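Local coordinates for type II secretion chaperone CpaB (Acinetobacter nosocomialis M2, PDB 6O38), which binds the secreted metalloprotease CpaA as its chaperone, probably readying it for export through the type II secretion system, at residues G[66-74]-G[154-162]. Residues are numbered along the deposited sequence; the frame is centred on the assembly and turned at random.
Sequences KGMVIKYDP and IKDGVGLVQ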
ATOM      1  N   LYS G  66       5.569   8.890  18.505  1.00 82.67           N
ATOM      2  CA  LYS G  66       6.436   8.179  17.573  1.00 81.13           C
ATOM      3  C   LYS G  66       6.007   8.422  16.132  1.00 77.18           C
ATOM      4  O   LYS G  66       4.884   8.099  15.748  1.00 75.31           O
ATOM      5  CB  LYS G  66       6.432   6.678  17.873  1.00 82.72           C
ATOM      6  CG  LYS G  66       6.960   6.316  19.252  1.00 87.46           C
ATOM      7  CD  LYS G  66       6.912   4.814  19.479  1.00 89.15           C
ATOM      8  CE  LYS G  66       7.441   4.444  20.855  1.00 94.47           C
ATOM      9  NZ  LYS G  66       7.384   2.974  21.090  1.00 96.55           N
ATOM     10  N   GLY G  67       6.902   8.988  15.339  1.00 76.54           N
ATOM     11  CA  GLY G  67       6.620   9.244  13.945  1.00 73.40           C
ATOM     12  C   GLY G  67       7.444  10.410  13.436  1.00 74.25           C
ATOM     13  O   GLY G  67       8.506  10.718  13.969  1.00 77.34           O
HETATM   14  N   MSE G  68       6.917  11.049  12.397  1.00 73.92           N
HETATM   15  CA  MSE G  68       7.616  12.126  11.710  1.00 74.59           C
HETATM   16  C   MSE G  68       6.780  13.403  11.707  1.00 73.39           C
HETATM   17  O   MSE G  68       5.746  13.475  11.042  1.00 70.60           O
HETATM   18  CB  MSE G  68       7.947  11.697  10.281  1.00 73.52           C
HETATM   19  CG  MSE G  68       8.784  12.679   9.489  1.00 74.79           C
HETATM   20 SE   MSE G  68       9.005  12.041   7.664  0.47 74.10          SE
HETATM   21  CE  MSE G  68       7.126  11.945   7.173  1.00 69.24           C
ATOM     22  N   VAL G  69       7.234  14.410  12.455  1.00 74.41           N
ATOM     23  CA  VAL G  69       6.484  15.653  12.574  1.00 74.53           C
ATOM     24  C   VAL G  69       6.551  16.421  11.261  1.00 73.13           C
ATOM     25  O   VAL G  69       7.607  16.502  10.618  1.00 74.22           O
ATOM     26  CB  VAL G  69       7.028  16.497  13.739  1.00 79.23           C
ATOM     27  CG1 VAL G  69       6.003  17.539  14.166  1.00 79.51           C
ATOM     28  CG2 VAL G  69       7.417  15.603  14.908  1.00 81.47           C
ATOM     29  N   ILE G  70       5.416  16.995  10.854  1.00 73.36           N
ATOM     30  CA  ILE G  70       5.314  17.716   9.592  1.00 72.86           C
ATOM     31  C   ILE G  70       4.477  18.973   9.783  1.00 75.04           C
ATOM     32  O   ILE G  70       3.643  19.067  10.686  1.00 76.95           O
ATOM     33  CB  ILE G  70       4.706  16.848   8.466  1.00 70.77           C
ATOM     34  CG1 ILE G  70       3.390  16.213   8.924  1.00 70.57           C
ATOM     35  CG2 ILE G  70       5.701  15.794   7.999  1.00 69.08           C
ATOM     36  CD1 ILE G  70       2.147  16.921   8.423  1.00 70.94           C
ATOM     37  N   LYS G  71       4.714  19.946   8.908  1.00 75.12           N
ATOM     38  CA  LYS G  71       3.896  21.147   8.820  1.00 76.85           C
ATOM     39  C   LYS G  71       2.999  21.048   7.594  1.00 75.61           C
ATOM     40  O   LYS G  71       3.403  20.510   6.559  1.00 73.77           O
ATOM     41  CB  LYS G  71       4.766  22.404   8.745  1.00 77.54           C
ATOM     42  CG  LYS G  71       3.976  23.703   8.763  1.00 79.55           C
ATOM     43  CD  LYS G  71       4.864  24.899   9.067  1.00 82.87           C
ATOM     44  CE  LYS G  71       4.039  26.170   9.192  1.00 86.39           C
ATOM     45  NZ  LYS G  71       4.855  27.325   9.656  1.00 90.77           N
ATOM     46  N   TYR G  72       1.779  21.565   7.715  1.00 77.14           N
ATOM     47  CA  TYR G  72       0.764  21.372   6.691  1.00 76.06           C
ATOM     48  C   TYR G  72      -0.053  22.641   6.509  1.00 78.03           C
ATOM     49  O   TYR G  72      -0.398  23.315   7.483  1.00 80.34           O
ATOM     50  CB  TYR G  72      -0.153  20.198   7.058  1.00 75.08           C
ATOM     51  CG  TYR G  72      -1.379  20.059   6.190  1.00 74.51           C
ATOM     52  CD1 TYR G  72      -1.269  19.766   4.838  1.00 72.73           C
ATOM     53  CD2 TYR G  72      -2.650  20.200   6.730  1.00 76.11           C
ATOM     54  CE1 TYR G  72      -2.392  19.633   4.045  1.00 72.47           C
ATOM     55  CE2 TYR G  72      -3.776  20.064   5.948  1.00 75.84           C
ATOM     56  CZ  TYR G  72      -3.642  19.781   4.607  1.00 73.98           C
ATOM     57  OH  TYR G  72      -4.767  19.646   3.830  1.00 73.99           O
ATOM     58  N   ASP G  73      -0.353  22.959   5.255  1.00 79.49           N
ATOM     59  CA  ASP G  73      -1.200  24.099   4.907  1.00 81.24           C
ATOM     60  C   ASP G  73      -2.471  23.577   4.256  1.00 80.52           C
ATOM     61  O   ASP G  73      -2.415  23.060   3.124  1.00 78.80           O
ATOM     62  CB  ASP G  73      -0.465  25.058   3.970  1.00 81.61           C
ATOM     63  CG  ASP G  73      -1.119  26.429   3.897  1.00 84.43           C
ATOM     64  OD1 ASP G  73      -2.363  26.511   3.957  1.00 85.40           O
ATOM     65  OD2 ASP G  73      -0.380  27.430   3.781  1.00 87.22           O
ATOM     66  N   PRO G  74      -3.631  23.681   4.913  1.00 79.53           N
ATOM     67  CA  PRO G  74      -4.864  23.133   4.325  1.00 78.95           C
ATOM     68  C   PRO G  74      -5.350  23.886   3.098  1.00 80.20           C
ATOM     69  O   PRO G  74      -6.199  23.357   2.369  1.00 79.73           O
ATOM     70  CB  PRO G  74      -5.875  23.239   5.474  1.00 80.98           C
ATOM     71  CG  PRO G  74      -5.368  24.368   6.309  1.00 83.31           C
ATOM     72  CD  PRO G  74      -3.867  24.293   6.232  1.00 82.02           C
ATOM     73  N   ILE G 154      -3.273  15.527  11.237  1.00 69.12           N
ATOM     74  CA  ILE G 154      -2.860  16.923  11.303  1.00 69.31           C
ATOM     75  C   ILE G 154      -3.921  17.726  12.041  1.00 68.63           C
ATOM     76  O   ILE G 154      -5.123  17.508  11.855  1.00 68.00           O
ATOM     77  CB  ILE G 154      -2.617  17.502   9.893  1.00 68.69           C
ATOM     78  CG1 ILE G 154      -1.588  16.654   9.144  1.00 68.77           C
ATOM     79  CG2 ILE G 154      -2.147  18.944   9.974  1.00 70.87           C
ATOM     80  CD1 ILE G 154      -1.627  16.833   7.648  1.00 68.33           C
ATOM     81  N   LYS G 155      -3.470  18.655  12.885  1.00 70.86           N
ATOM     82  CA  LYS G 155      -4.357  19.524  13.650  1.00 71.81           C
ATOM     83  C   LYS G 155      -3.725  20.904  13.750  1.00 74.34           C
ATOM     84  O   LYS G 155      -2.631  21.044  14.306  1.00 75.29           O
ATOM     85  CB  LYS G 155      -4.626  18.954  15.046  1.00 71.38           C
ATOM     86  CG  LYS G 155      -5.384  19.894  15.970  1.00 72.45           C
ATOM     87  CD  LYS G 155      -6.868  19.932  15.642  1.00 72.00           C
ATOM     88  CE  LYS G 155      -7.616  20.854  16.593  1.00 73.39           C
ATOM     89  NZ  LYS G 155      -9.039  21.037  16.191  1.00 73.56           N
ATOM     90  N   ASP G 156      -4.416  21.913  13.215  1.00 73.55           N
ATOM     91  CA  ASP G 156      -3.972  23.309  13.269  1.00 76.51           C
ATOM     92  C   ASP G 156      -2.600  23.494  12.620  1.00 77.52           C
ATOM     93  O   ASP G 156      -1.714  24.157  13.161  1.00 79.57           O
ATOM     94  CB  ASP G 156      -3.974  23.831  14.708  1.00 77.72           C
ATOM     95  CG  ASP G 156      -5.361  23.856  15.319  1.00 77.24           C
ATOM     96  OD1 ASP G 156      -6.336  24.088  14.572  1.00 77.45           O
ATOM     97  OD2 ASP G 156      -5.477  23.646  16.544  1.00 76.91           O
ATOM     98  N   GLY G 157      -2.429  22.898  11.440  1.00 75.81           N
ATOM     99  CA  GLY G 157      -1.233  23.092  10.649  1.00 76.87           C
ATOM    100  C   GLY G 157      -0.052  22.217  11.007  1.00 75.89           C
ATOM    101  O   GLY G 157       0.916  22.171  10.238  1.00 76.49           O
ATOM    102  N   VAL G 158      -0.090  21.522  12.141  1.00 75.07           N
ATOM    103  CA  VAL G 158       0.977  20.618  12.550  1.00 74.53           C
ATOM    104  C   VAL G 158       0.406  19.207  12.602  1.00 71.96           C
ATOM    105  O   VAL G 158      -0.743  19.006  13.012  1.00 71.35           O
ATOM    106  CB  VAL G 158       1.587  21.030  13.908  1.00 76.42           C
ATOM    107  CG1 VAL G 158       0.527  21.055  15.001  1.00 75.80           C
ATOM    108  CG2 VAL G 158       2.741  20.108  14.287  1.00 76.48           C
ATOM    109  N   GLY G 159       1.203  18.232  12.170  1.00 70.74           N
ATOM    110  CA  GLY G 159       0.722  16.871  12.062  1.00 69.71           C
ATOM    111  C   GLY G 159       1.824  15.862  12.300  1.00 70.59           C
ATOM    112  O   GLY G 159       2.984  16.212  12.529  1.00 71.81           O
ATOM    113  N   LEU G 160       1.439  14.589  12.241  1.00 66.91           N
ATOM    114  CA  LEU G 160       2.348  13.480  12.500  1.00 69.15           C
ATOM    115  C   LEU G 160       2.110  12.386  11.472  1.00 68.61           C
ATOM    116  O   LEU G 160       0.977  11.924  11.306  1.00 67.96           O
ATOM    117  CB  LEU G 160       2.151  12.925  13.916  1.00 71.91           C
ATOM    118  CG  LEU G 160       3.106  11.819  14.370  1.00 74.33           C
ATOM    119  CD1 LEU G 160       4.531  12.343  14.474  1.00 73.97           C
ATOM    120  CD2 LEU G 160       2.648  11.225  15.695  1.00 77.24           C
ATOM    121  N   VAL G 161       3.174  11.976  10.789  1.00 68.71           N
ATOM    122  CA  VAL G 161       3.132  10.867   9.844  1.00 68.61           C
ATOM    123  C   VAL G 161       3.902   9.702  10.445  1.00 71.11           C
ATOM    124  O   VAL G 161       4.967   9.888  11.044  1.00 72.30           O
ATOM    125  CB  VAL G 161       3.706  11.248   8.466  1.00 67.19           C
ATOM    126  CG1 VAL G 161       2.865  10.636   7.359  1.00 66.01           C
ATOM    127  CG2 VAL G 161       3.760  12.749   8.317  1.00 65.75           C
ATOM    128  N   GLN G 162       3.360   8.499  10.280  1.00 67.20           N
ATOM    129  CA  GLN G 162       3.961   7.311  10.859  1.00 69.31           C
ATOM    130  C   GLN G 162       3.549   6.097  10.044  1.00 68.64           C
ATOM    131  O   GLN G 162       2.536   6.111   9.340  1.00 67.07           O
ATOM    132  CB  GLN G 162       3.537   7.128  12.322  1.00 71.31           C
ATOM    133  CG  GLN G 162       2.031   6.988  12.500  1.00 71.05           C
ATOM    134  CD  GLN G 162       1.611   6.898  13.954  1.00 73.58           C
ATOM    135  OE1 GLN G 162       2.284   7.421  14.840  1.00 75.23           O
ATOM    136  NE2 GLN G 162       0.491   6.230  14.205  1.00 73.89           N
TER
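M68 to K71 pair with V158 to V161 as neighbouring antiparallel strands of the chaperone's large beta sheet. The first strand lies between 45-47 and the C-terminal strand 158-163, which turns back from 148-155 through a type I' turn at K155 to V158. M68 and I70 exchange both backbone bonds with V161 and G159. Beyond them, Y72 N donates to G157 O.

The buried face carries M68, I70, Y72, I154 and V161. I70 holds CG1 between its backbone N and carbonyl carbon (chi1 52°). There CG1 meets V161 CG2 at 3.5 Å, and CD1 passes over G159 to reach I154 CG1 at 3.8 Å. G159 has no side chain to block this path. The selenomethionine M68 runs alongside V161, and its bend at chi3 (59°) turns CE back to V161 CG2. M90 of strand 85-90 touches both residues.

V69, V158 and L160 take the other, more exposed face. V69 CG1 and V158 CG2 touch loosely there.

Y72 OH bonds to Q132 OE1. I154 crosses the tyrosine at about a right angle, and its CD1 makes a CH-pi contact over the ring face, 3.9 Å from the Y72 ring centroid.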